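Local coordinates for protein phosphoribosyl-aminoimidazole carboxylase (Aspergillus clavatus, PDB 3K5I) that probably uses ATP to carboxylate 5-aminoimidazole ribonucleotide to its N5-carboxyamino form in purine biosynthesis, as an ATP-grasp N5-carboxyaminoimidazole ribonucleotide synthetase, at residues Q62-H66 with D67-T71; H96-T99 with Y100-E103. All blocks are in the same frame, centred on the assembly; numbering follows the deposited sequence.

Interaction 1: Q62-H66 with D67-T71; sequences QISAH and DGHVT
S64 meets H69 through its backbone: the carbonyl oxygen S64 O accepts from H69 NE2 at 2.9 Å. The donor sits on a lone pair in the carbonyl plane, and S64 O lies close to the plane of the H69 ring, so one bond helps fix the tilt of the imidazole. The serine hydroxyl is also near, with OG 3.2 Å from H69 CE1. A65 centres an inverse gamma turn closed by a weak H66 N to S64 O bond. The CG of H66 stands between its own backbone N and carbonyl carbon (chi1 58°), which turns the ring's ND1 edge toward the backbone of D67 and G68. There ND1 accepts from G68 N at 3.0 Å, in the ring plane, while H66 CE1 lies 3.5 Å above one face of the H69 ring, toward the rim, and H69 NE2 over a face of H66. The imidazole planes are oblique, at 34°. Each ring spends its other nitrogen on strand 49-54, next to the edge of the parallel sheet: H66 NE2 bonds to V50 O and H69 ND1 to V52 N. The loop is thus tied down just before strand 70-71, and S64 packs on V40 of helix 34-46.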
loop_
_atom_site.group_PDB
_atom_site.type_symbol
_atom_site.label_atom_id
_atom_site.label_comp_id
_atom_site.label_asym_id
_atom_site.label_seq_id
_atom_site.Cartn_x
_atom_site.Cartn_y
_atom_site.Cartn_z
ATOM N N GLN A 62 -2.039 -8.059 -13.259
ATOM C CA GLN A 62 -2.704 -8.756 -12.188
ATOM C C GLN A 62 -3.534 -7.901 -11.244
ATOM O O GLN A 62 -4.529 -8.426 -10.678
ATOM C CB GLN A 62 -1.767 -9.666 -11.426
ATOM C CG GLN A 62 -1.159 -10.713 -12.320
ATOM C CD GLN A 62 -0.288 -11.622 -11.470
ATOM O OE1 GLN A 62 -0.460 -11.786 -10.247
ATOM N NE2 GLN A 62 0.719 -12.174 -12.106
ATOM N N ILE A 63 -3.202 -6.610 -11.165
ATOM C CA ILE A 63 -3.921 -5.656 -10.274
ATOM C C ILE A 63 -4.488 -4.425 -10.970
ATOM O O ILE A 63 -4.583 -3.339 -10.403
ATOM C CB ILE A 63 -3.040 -5.239 -9.036
ATOM C CG1 ILE A 63 -1.747 -4.507 -9.486
ATOM C CG2 ILE A 63 -2.558 -6.507 -8.305
ATOM C CD1 ILE A 63 -1.275 -3.535 -8.397
ATOM N N SER A 64 -4.861 -4.603 -12.225
ATOM C CA SER A 64 -5.393 -3.520 -13.016
ATOM C C SER A 64 -6.319 -4.222 -14.024
ATOM O O SER A 64 -5.932 -4.554 -15.147
ATOM C CB SER A 64 -4.181 -2.946 -13.761
ATOM O OG SER A 64 -4.549 -2.028 -14.781
ATOM N N ALA A 65 -7.560 -4.466 -13.619
ATOM C CA ALA A 65 -8.521 -5.174 -14.459
ATOM C C ALA A 65 -9.242 -4.263 -15.423
ATOM O O ALA A 65 -10.348 -3.843 -15.081
ATOM C CB ALA A 65 -9.588 -5.809 -13.547
ATOM N N HIS A 66 -8.669 -3.968 -16.589
ATOM C CA HIS A 66 -9.364 -3.117 -17.578
ATOM C C HIS A 66 -8.940 -3.591 -18.957
ATOM O O HIS A 66 -8.110 -4.515 -19.056
ATOM C CB HIS A 66 -9.047 -1.630 -17.333
ATOM C CG HIS A 66 -7.591 -1.271 -17.391
ATOM N ND1 HIS A 66 -6.897 -1.305 -18.572
ATOM C CD2 HIS A 66 -6.715 -0.819 -16.460
ATOM C CE1 HIS A 66 -5.647 -0.932 -18.363
ATOM N NE2 HIS A 66 -5.507 -0.635 -17.091
ATOM N N ASP A 67 -9.429 -3.011 -20.043
ATOM C CA ASP A 67 -8.954 -3.547 -21.328
ATOM C C ASP A 67 -7.785 -2.913 -22.074
ATOM O O ASP A 67 -7.532 -3.289 -23.229
ATOM C CB ASP A 67 -10.111 -3.816 -22.293
ATOM C CG ASP A 67 -10.848 -2.554 -22.687
ATOM O OD1 ASP A 67 -10.713 -2.103 -23.844
ATOM O OD2 ASP A 67 -11.588 -2.029 -21.833
ATOM N N GLY A 68 -7.055 -1.980 -21.464
ATOM C CA GLY A 68 -5.977 -1.343 -22.226
ATOM C C GLY A 68 -4.575 -1.933 -22.335
ATOM O O GLY A 68 -3.677 -1.395 -23.012
ATOM N N HIS A 69 -4.344 -3.021 -21.619
ATOM C CA HIS A 69 -3.004 -3.541 -21.676
ATOM C C HIS A 69 -2.718 -4.038 -23.098
ATOM O O HIS A 69 -3.594 -4.306 -23.923
ATOM C CB HIS A 69 -2.899 -4.671 -20.598
ATOM C CG HIS A 69 -3.161 -4.214 -19.187
ATOM N ND1 HIS A 69 -2.496 -3.146 -18.619
ATOM C CD2 HIS A 69 -3.989 -4.699 -18.221
ATOM C CE1 HIS A 69 -2.930 -2.981 -17.382
ATOM N NE2 HIS A 69 -3.832 -3.913 -17.109
ATOM N N VAL A 70 -1.422 -4.246 -23.289
ATOM C CA VAL A 70 -0.962 -4.800 -24.526
ATOM C C VAL A 70 -0.162 -6.019 -24.209
ATOM O O VAL A 70 0.771 -5.968 -23.427
ATOM C CB VAL A 70 -0.126 -3.798 -25.278
ATOM C CG1 VAL A 70 0.161 -4.378 -26.674
ATOM C CG2 VAL A 70 -0.963 -2.482 -25.324
ATOM N N THR A 71 -0.527 -7.110 -24.857
ATOM C CA THR A 71 0.167 -8.383 -24.746
ATOM C C THR A 71 1.378 -8.430 -25.720
ATOM O O THR A 71 1.282 -8.091 -26.891
ATOM C CB THR A 71 -0.790 -9.412 -25.224
ATOM O OG1 THR A 71 -1.908 -9.352 -24.323
ATOM C CG2 THR A 71 -0.024 -10.690 -25.270
#

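Interaction 2: H96-T99 with Y100-E103; sequences HVDT and YALE
The Y100 ring has the carboxylate oxygen D98 OD1 at its edge, in the ring plane and 3.9 Å from CD2. R119 of helix 115-121 is shared: NE hydrogen-bonds to T99 OG1, NH2 forms a salt bridge with E103 OE1, and the guanidinium makes a cation-pi contact with Y100. The other flat group is the D98 carboxylate, and both of its bonds to the helix start come from one face of its plane. Y100 N donates to D98 OD1 at 2.9 Å, nearly in line with the C-O bond, and A101 N reaches the same oxygen at 3.2 Å from well above the plane. With CG anti to its backbone N (chi1 176°), D98 turns its carboxylate back over the first turn. This is a classic N-cap: one side-chain oxygen takes two amide hydrogens that have no earlier helical carbonyl to meet. D98 OD2 forms a salt bridge with R77, so the cap is held from its second oxygen too, and the cation probably balances its charge. Main-chain bonding then takes over. L102 N makes a weak bond to D98 O, and E103 N a firmer one of 3.0 Å to T99 O. On the buried side V97 CG2 touches L102 CD1 at 4.1 Å, the N'-to-N4 pairing of a hydrophobic staple. The start of helix 99-105 packs against helices 77-84 and 115-121 and against strand 26-30: A101 and L102 lie on V80, T99 on I118, and V97 and L102 on L30.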
loop_
_atom_site.group_PDB
_atom_site.type_symbol
_atom_site.label_atom_id
_atom_site.label_comp_id
_atom_site.label_asym_id
_atom_site.label_seq_id
_atom_site.Cartn_x
_atom_site.Cartn_y
_atom_site.Cartn_z
ATOM N N HIS A 96 15.623 -2.400 -20.681
ATOM C CA HIS A 96 15.925 -3.112 -21.914
ATOM C C HIS A 96 14.747 -3.174 -22.864
ATOM O O HIS A 96 14.218 -4.271 -23.087
ATOM C CB HIS A 96 16.363 -4.451 -21.360
ATOM C CG HIS A 96 17.439 -4.265 -20.350
ATOM N ND1 HIS A 96 18.617 -3.619 -20.667
ATOM C CD2 HIS A 96 17.504 -4.578 -19.034
ATOM C CE1 HIS A 96 19.374 -3.570 -19.586
ATOM N NE2 HIS A 96 18.730 -4.154 -18.587
ATOM N N VAL A 97 14.345 -1.969 -23.301
ATOM C CA VAL A 97 13.199 -1.721 -24.157
ATOM C C VAL A 97 13.598 -1.255 -25.541
ATOM O O VAL A 97 14.710 -0.848 -25.790
ATOM C CB VAL A 97 12.150 -0.749 -23.550
ATOM C CG1 VAL A 97 11.891 -0.992 -22.098
ATOM C CG2 VAL A 97 12.542 0.727 -23.678
ATOM N N ASP A 98 12.668 -1.297 -26.473
ATOM C CA ASP A 98 13.054 -0.930 -27.817
ATOM C C ASP A 98 12.963 0.570 -27.929
ATOM O O ASP A 98 11.912 1.114 -28.204
ATOM C CB ASP A 98 12.213 -1.747 -28.817
ATOM C CG ASP A 98 12.471 -1.386 -30.240
ATOM O OD1 ASP A 98 13.286 -0.469 -30.355
ATOM O OD2 ASP A 98 11.915 -1.982 -31.193
ATOM N N THR A 99 14.086 1.251 -27.746
ATOM C CA THR A 99 14.079 2.700 -27.860
ATOM C C THR A 99 13.949 3.230 -29.285
ATOM O O THR A 99 13.808 4.437 -29.461
ATOM C CB THR A 99 15.316 3.273 -27.153
ATOM O OG1 THR A 99 16.512 3.008 -27.914
ATOM C CG2 THR A 99 15.370 2.463 -25.852
ATOM N N TYR A 100 14.006 2.332 -30.270
ATOM C CA TYR A 100 13.876 2.736 -31.680
ATOM C C TYR A 100 12.405 2.899 -32.014
ATOM O O TYR A 100 11.998 3.909 -32.593
ATOM C CB TYR A 100 14.594 1.751 -32.587
ATOM C CG TYR A 100 16.082 1.856 -32.344
ATOM C CD1 TYR A 100 16.867 2.769 -33.051
ATOM C CD2 TYR A 100 16.691 1.057 -31.402
ATOM C CE1 TYR A 100 18.216 2.872 -32.810
ATOM C CE2 TYR A 100 18.039 1.115 -31.178
ATOM C CZ TYR A 100 18.807 2.058 -31.849
ATOM O OH TYR A 100 20.172 2.043 -31.704
ATOM N N ALA A 101 11.604 1.949 -31.548
ATOM C CA ALA A 101 10.165 2.050 -31.728
ATOM C C ALA A 101 9.802 3.345 -31.009
ATOM O O ALA A 101 8.950 4.072 -31.489
ATOM C CB ALA A 101 9.419 0.938 -30.970
ATOM N N LEU A 102 10.370 3.620 -29.835
ATOM C CA LEU A 102 10.070 4.861 -29.082
ATOM C C LEU A 102 10.438 6.164 -29.819
ATOM O O LEU A 102 9.675 7.141 -29.771
ATOM C CB LEU A 102 10.713 4.915 -27.696
ATOM C CG LEU A 102 10.311 4.052 -26.478
ATOM C CD1 LEU A 102 11.228 4.229 -25.239
ATOM C CD2 LEU A 102 8.856 4.193 -26.068
ATOM N N GLU A 103 11.590 6.180 -30.502
ATOM C CA GLU A 103 11.987 7.350 -31.297
ATOM C C GLU A 103 10.920 7.471 -32.441
ATOM O O GLU A 103 10.492 8.540 -32.831
ATOM C CB GLU A 103 13.389 7.099 -31.872
ATOM C CG GLU A 103 13.974 8.204 -32.817
ATOM C CD GLU A 103 15.385 7.861 -33.355
ATOM O OE1 GLU A 103 15.728 6.639 -33.222
ATOM O OE2 GLU A 103 16.113 8.765 -33.868
#

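How the interactions relate
Both contacts belong to the preATP-grasp region and its five-stranded parallel sheet, and they illustrate two ways of fixing a connection locally. Interaction 1 uses imidazoles to fasten the loop leading into edge strand 70-71; interaction 2 uses a carboxylate to start the helix that follows strand 89-92. Their centres are 21 Å apart and their nearest atoms about 12 Å, so they do not touch. Interaction 2 is nearer the substrate: the V97 side chain is about 8 Å from bound AIR, against about 13 Å for H69. It follows E93 and I94, which line the AIR pocket, whereas the 62-66 segment meets the second subunit.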